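PDB 4B8N: cytochrome B5-HOST origin from Ostreococcus tauri virus 2, which binds heme and probably carries electrons in redox reactions, as other cytochromes b5 do. Local coordinates for residues 29-34 with 38-43; 65-70 with 74-79. All coordinates share one frame; numbering follows the deposited sequence. Where two conformers were deposited one is given.

Contact 1 (29-34 with 38-43)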
# COMPACT_ATOMS: atom_id res chain seq x y z
N ASP A 29 7.91 4.32 6.65
CA ASP A 29 7.86 2.88 6.45
C ASP A 29 6.39 2.48 6.27
O ASP A 29 5.70 2.12 7.22
CB ASP A 29 8.48 2.19 7.68
CG ASP A 29 8.54 0.67 7.55
OD1 ASP A 29 8.30 0.11 6.45
OD2 ASP A 29 8.80 0.03 8.58
N CYS A 30 5.92 2.57 5.02
CA CYS A 30 4.49 2.61 4.73
C CYS A 30 4.03 1.47 3.81
O CYS A 30 4.27 1.51 2.59
CB CYS A 30 4.13 3.97 4.11
SG CYS A 30 2.38 4.18 3.72
N TRP A 31 3.39 0.46 4.38
CA TRP A 31 2.82 -0.62 3.58
C TRP A 31 1.35 -0.47 3.57
O TRP A 31 0.77 -0.08 4.57
CB TRP A 31 3.12 -1.98 4.17
CG TRP A 31 4.54 -2.46 4.12
CD1 TRP A 31 5.68 -1.76 3.74
CD2 TRP A 31 5.03 -3.79 4.53
NE1 TRP A 31 6.80 -2.55 3.85
CE2 TRP A 31 6.48 -3.77 4.33
CE3 TRP A 31 4.42 -4.94 5.02
CZ2 TRP A 31 7.27 -4.88 4.61
CZ3 TRP A 31 5.24 -6.05 5.30
CH2 TRP A 31 6.62 -6.02 5.09
N VAL A 32 0.73 -0.81 2.45
CA VAL A 32 -0.73 -0.71 2.31
C VAL A 32 -1.23 -1.97 1.59
O VAL A 32 -0.59 -2.43 0.64
CB VAL A 32 -1.15 0.56 1.53
CG1 VAL A 32 -2.65 0.61 1.31
CG2 VAL A 32 -0.69 1.82 2.25
N ILE A 33 -2.35 -2.53 2.06
CA ILE A 33 -2.98 -3.70 1.43
C ILE A 33 -4.07 -3.21 0.48
O ILE A 33 -4.94 -2.44 0.87
CB ILE A 33 -3.64 -4.67 2.44
CG1 ILE A 33 -2.65 -5.14 3.53
CG2 ILE A 33 -4.24 -5.88 1.70
CD1 ILE A 33 -3.33 -5.73 4.77
N ILE A 34 -4.01 -3.67 -0.77
CA ILE A 34 -5.09 -3.43 -1.75
C ILE A 34 -5.37 -4.77 -2.44
O ILE A 34 -4.48 -5.35 -3.08
CB ILE A 34 -4.70 -2.34 -2.79
CG1 ILE A 34 -4.37 -1.02 -2.08
CG2 ILE A 34 -5.82 -2.15 -3.83
CD1 ILE A 34 -3.81 0.05 -2.99
N VAL A 38 0.18 -6.76 -0.78
CA VAL A 38 0.87 -5.74 0.02
C VAL A 38 1.77 -4.90 -0.89
O VAL A 38 2.57 -5.45 -1.64
CB VAL A 38 1.71 -6.38 1.15
CG1 VAL A 38 2.28 -5.32 2.08
CG2 VAL A 38 0.88 -7.37 1.94
N TYR A 39 1.62 -3.58 -0.83
CA TYR A 39 2.48 -2.64 -1.54
C TYR A 39 3.32 -1.84 -0.54
O TYR A 39 2.81 -1.41 0.48
CB TYR A 39 1.60 -1.69 -2.37
CG TYR A 39 0.75 -2.40 -3.41
CD1 TYR A 39 -0.51 -2.91 -3.09
CD2 TYR A 39 1.24 -2.61 -4.69
CE1 TYR A 39 -1.28 -3.58 -4.04
CE2 TYR A 39 0.48 -3.26 -5.65
CZ TYR A 39 -0.77 -3.76 -5.33
OH TYR A 39 -1.49 -4.41 -6.30
N ASP A 40 4.60 -1.66 -0.83
CA ASP A 40 5.43 -0.76 -0.05
C ASP A 40 5.40 0.59 -0.74
O ASP A 40 6.05 0.79 -1.76
CB ASP A 40 6.86 -1.27 0.11
CG ASP A 40 7.74 -0.32 0.95
OD1 ASP A 40 7.32 0.81 1.28
OD2 ASP A 40 8.87 -0.73 1.28
N LEU A 41 4.62 1.51 -0.17
CA LEU A 41 4.40 2.80 -0.81
C LEU A 41 5.29 3.91 -0.26
O LEU A 41 5.11 5.08 -0.61
CB LEU A 41 2.90 3.18 -0.80
CG LEU A 41 1.98 2.19 -1.53
CD1 LEU A 41 0.51 2.55 -1.38
CD2 LEU A 41 2.35 2.07 -2.99
N THR A 42 6.27 3.55 0.57
CA THR A 42 7.13 4.54 1.25
C THR A 42 7.73 5.52 0.22
O THR A 42 7.59 6.74 0.33
CB THR A 42 8.25 3.84 2.05
OG1 THR A 42 7.69 2.86 2.95
CG2 THR A 42 9.08 4.82 2.83
N LYS A 43 8.38 4.96 -0.80
CA LYS A 43 9.01 5.80 -1.82
C LYS A 43 7.99 6.41 -2.79
O LYS A 43 8.22 7.48 -3.35
CB LYS A 43 10.10 5.02 -2.57
CG LYS A 43 11.33 4.78 -1.71
CD LYS A 43 12.31 3.84 -2.38
CE LYS A 43 13.58 3.70 -1.56
NZ LYS A 43 14.49 2.67 -2.13
O HOH W 1 9.51 -0.09 4.17
O HOH W 2 -4.01 -5.42 -5.77
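The β hairpin formed by strands 29-34 and 37-40 pairs V32 with Y39 through two backbone bonds, each 2.9 Å, V32 N to Y39 O and Y39 N to V32 O. W31 and D40 form the neighbouring non-hydrogen-bonded pair, and W31 CD1 lies 3.8 Å from D40 CG, with ring and carboxylate planes 52° apart. On the same face V38 CG1 meets the benzo side of the indole at W31 CE3 (3.7 Å).

Beyond D40 the backbone bond L41 N to C30 O (2.8 Å) continues the ladder, but C30 N is met by a side chain: T42 OG1 accepts its almost straight bond (2.7 Å, 175°) and gives its own proton to the syn lone pair of D40 OD1. T42 N meets that oxygen at 3.0 Å nearly along its C-O axis, an Asx turn. D40 CG stands anti to the backbone N (chi1 -179°), which carries OD1 to both donors. A water joins D40 OD2 to D29 OD1, also bonded to H24.

On the face carrying V32 and Y39, Y39 CE1 lies 3.8 Å from I34 CB, the ring edge facing the I34 carbonyl, and a second water links I34 O to Y39 OH. This is the central hairpin of the cytochrome b5 sheet.

Contact 2 (65-70 with 74-79). With HEM (protoporphyrin IX containing Fe), chain E.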
# COMPACT_ATOMS: atom_id res chain seq x y z
N GLU A 65 -11.17 -0.50 -0.46
CA GLU A 65 -12.43 0.22 -0.73
C GLU A 65 -12.20 1.65 -1.17
O GLU A 65 -12.78 2.09 -2.16
CB GLU A 65 -13.35 0.18 0.50
CG GLU A 65 -14.34 -0.98 0.53
CD GLU A 65 -13.75 -2.29 1.06
OE1 GLU A 65 -12.86 -2.87 0.40
OE2 GLU A 65 -14.21 -2.75 2.13
N GLU A 66 -11.35 2.37 -0.45
CA GLU A 66 -11.10 3.78 -0.73
C GLU A 66 -10.29 3.93 -2.02
O GLU A 66 -10.47 4.90 -2.77
CB GLU A 66 -10.39 4.45 0.45
CG GLU A 66 -11.20 4.49 1.75
CD GLU A 66 -11.22 3.17 2.52
OE1 GLU A 66 -10.61 2.16 2.09
OE2 GLU A 66 -11.86 3.15 3.60
N PHE A 67 -9.39 2.98 -2.27
CA PHE A 67 -8.65 2.96 -3.53
C PHE A 67 -9.60 2.73 -4.71
O PHE A 67 -9.59 3.51 -5.68
CB PHE A 67 -7.49 1.95 -3.52
CG PHE A 67 -6.74 1.91 -4.82
CD1 PHE A 67 -5.66 2.78 -5.05
CD2 PHE A 67 -7.14 1.04 -5.83
CE1 PHE A 67 -5.00 2.77 -6.27
CE2 PHE A 67 -6.47 1.02 -7.05
CZ PHE A 67 -5.40 1.89 -7.27
N ASP A 68 -10.42 1.68 -4.64
CA ASP A 68 -11.38 1.36 -5.71
C ASP A 68 -12.34 2.51 -6.00
O ASP A 68 -12.72 2.74 -7.13
CB ASP A 68 -12.16 0.09 -5.37
CG ASP A 68 -11.36 -1.19 -5.62
OD1 ASP A 68 -10.31 -1.12 -6.29
OD2 ASP A 68 -11.79 -2.26 -5.14
N MET A 69 -12.75 3.24 -4.97
CA MET A 69 -13.70 4.32 -5.23
C MET A 69 -13.06 5.62 -5.75
O MET A 69 -13.77 6.44 -6.34
CB MET A 69 -14.62 4.57 -4.02
CG MET A 69 -14.02 5.44 -2.93
SD MET A 69 -15.24 6.07 -1.76
CE MET A 69 -14.33 7.48 -1.13
N LEU A 70 -11.75 5.79 -5.53
CA LEU A 70 -11.05 7.03 -5.92
C LEU A 70 -10.20 6.96 -7.19
O LEU A 70 -9.77 8.00 -7.71
CB LEU A 70 -10.17 7.55 -4.77
CG LEU A 70 -10.85 8.07 -3.50
CD1 LEU A 70 -9.89 8.04 -2.33
CD2 LEU A 70 -11.37 9.47 -3.72
N ASN A 74 -7.23 1.23 -14.22
CA ASN A 74 -5.93 1.18 -14.90
C ASN A 74 -4.73 1.79 -14.15
O ASN A 74 -3.59 1.70 -14.62
CB ASN A 74 -6.05 1.81 -16.28
CG ASN A 74 -6.74 3.16 -16.24
OD1 ASN A 74 -6.16 4.15 -15.80
ND2 ASN A 74 -7.99 3.20 -16.67
N VAL A 75 -4.98 2.37 -12.98
CA VAL A 75 -3.96 3.08 -12.20
C VAL A 75 -2.83 2.19 -11.63
O VAL A 75 -1.66 2.54 -11.74
CB VAL A 75 -4.65 3.90 -11.07
CG1 VAL A 75 -3.68 4.28 -9.97
CG2 VAL A 75 -5.30 5.15 -11.65
N LEU A 76 -3.19 1.07 -11.00
CA LEU A 76 -2.19 0.18 -10.38
C LEU A 76 -1.09 -0.27 -11.35
O LEU A 76 0.10 -0.23 -11.03
CB LEU A 76 -2.87 -1.05 -9.78
CG LEU A 76 -3.33 -1.02 -8.32
CD1 LEU A 76 -3.99 -2.35 -7.97
CD2 LEU A 76 -2.18 -0.72 -7.36
N LYS A 77 -1.51 -0.69 -12.53
CA LYS A 77 -0.61 -1.17 -13.56
C LYS A 77 0.22 -0.08 -14.22
O LYS A 77 1.25 -0.38 -14.84
CB LYS A 77 -1.39 -1.96 -14.62
CG LYS A 77 -2.37 -1.16 -15.47
CD LYS A 77 -3.00 -2.05 -16.52
CE LYS A 77 -4.03 -1.30 -17.35
NZ LYS A 77 -4.68 -2.17 -18.36
N LYS A 78 -0.20 1.19 -14.10
CA LYS A 78 0.52 2.27 -14.78
C LYS A 78 1.44 3.12 -13.91
O LYS A 78 2.27 3.87 -14.43
CB LYS A 78 -0.44 3.18 -15.55
CG LYS A 78 -0.92 2.55 -16.85
CD LYS A 78 -0.95 3.55 -17.99
CE LYS A 78 -2.18 4.44 -17.93
NZ LYS A 78 -2.25 5.34 -19.12
N TYR A 79 1.31 3.00 -12.60
CA TYR A 79 2.10 3.88 -11.72
C TYR A 79 3.13 3.19 -10.86
O TYR A 79 4.03 3.85 -10.33
CB TYR A 79 1.17 4.74 -10.86
CG TYR A 79 0.45 5.80 -11.66
CD1 TYR A 79 -0.66 5.49 -12.45
CD2 TYR A 79 0.88 7.13 -11.63
CE1 TYR A 79 -1.32 6.46 -13.20
CE2 TYR A 79 0.22 8.11 -12.36
CZ TYR A 79 -0.87 7.77 -13.14
OH TYR A 79 -1.51 8.74 -13.86
CHA HEM E . -5.50 10.61 -6.76
CHB HEM E . -2.41 6.86 -7.93
CHC HEM E . -3.09 4.88 -3.59
CHD HEM E . -6.08 8.62 -2.45
C1A HEM E . -4.62 9.70 -7.44
C2A HEM E . -4.23 9.94 -8.83
C3A HEM E . -3.34 8.84 -9.17
C4A HEM E . -3.21 8.04 -7.95
CMA HEM E . -2.64 8.61 -10.47
CAA HEM E . -4.65 11.06 -9.76
CBA HEM E . -5.74 10.55 -10.71
CGA HEM E . -7.00 10.34 -9.90
O1A HEM E . -7.64 11.34 -9.46
O2A HEM E . -7.33 9.15 -9.70
C1B HEM E . -2.33 5.96 -6.81
C2B HEM E . -1.53 4.73 -6.90
C3B HEM E . -1.76 4.16 -5.58
C4B HEM E . -2.64 5.13 -4.92
CMB HEM E . -0.70 4.22 -8.04
CAB HEM E . -1.18 2.92 -5.02
CBB HEM E . -1.97 1.95 -4.65
C1C HEM E . -4.04 5.66 -2.87
C2C HEM E . -4.47 5.32 -1.50
C3C HEM E . -5.34 6.44 -1.19
C4C HEM E . -5.35 7.38 -2.35
CMC HEM E . -4.09 4.12 -0.66
CAC HEM E . -6.08 6.61 0.06
CBC HEM E . -7.35 6.26 0.02
C1D HEM E . -6.15 9.55 -3.52
C2D HEM E . -6.99 10.76 -3.41
C3D HEM E . -6.82 11.36 -4.72
C4D HEM E . -5.90 10.42 -5.40
CMD HEM E . -7.82 11.28 -2.25
CAD HEM E . -7.41 12.63 -5.28
CBD HEM E . -8.59 12.32 -6.20
CGD HEM E . -9.07 13.57 -6.95
O1D HEM E . -8.73 14.71 -6.57
O2D HEM E . -9.81 13.40 -7.94
NA HEM E . -4.12 8.43 -6.92
NB HEM E . -3.01 6.17 -5.67
NC HEM E . -4.64 6.82 -3.42
ND HEM E . -5.53 9.34 -4.71
FE HEM E . -4.19 7.77 -5.08
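F67 O accepts two bonds, from L70 N (3.1 Å) at the end of helix 64-70 and from H71 ND1 just beyond it; the residue that reaches across to helix 75-79 thus probably helps orient the H71 ring, which also stacks on the F67 ring. The F67 ring swings out from the helix because CG stands anti to the backbone N (chi1 179°). Its far corner, CZ, meets L76 CG at 3.7 Å and V75 CG1 at 4.0 Å; both side chains come at the ring obliquely, with no polar bond between the two helices. Such a pair of short helices is one wall of the heme crevice in the cytochrome b5 fold, and here the heme completes the contact. F67 turns an edge to the porphyrin meso carbon CHC, and its CE1 lies 3.5 Å from the vinyl carbon CBB, which L76 CD2 also touches. V75 CG1, the branch anti to its backbone N, reaches the meso carbon CHB at 3.5 Å. L70 CD1 approaches the heme methyl CMD at 3.8 Å. Y79 instead receives a methyl over one face of its ring, CMA sitting near the rim by CZ, while V75 O lies in plane at that ring's edge.

How the contacts relate
Read from the N terminus, the two contacts come in series, each closing a short excursion of the chain. Contact 1 comes first and closes the short turn 35-36 between strands 29-34 and 37-40, near the centre of the molecule. The chain then runs through helix 52-56, which covers V32 and L41 of the hairpin, before helix 64-70 begins. Contact 2 closes the short connection between helices 64-70 and 75-79 at the heme, and strand 85-88 finally returns to lie beside strand 37-40. Although their centres are 14 Å apart, the contacts meet at a seam: I34 CD1 packs on F67 CD1 at 3.9 Å, and Y39 OH on L76 CD1 at 3.6 Å, tying sheet to heme-binding helices.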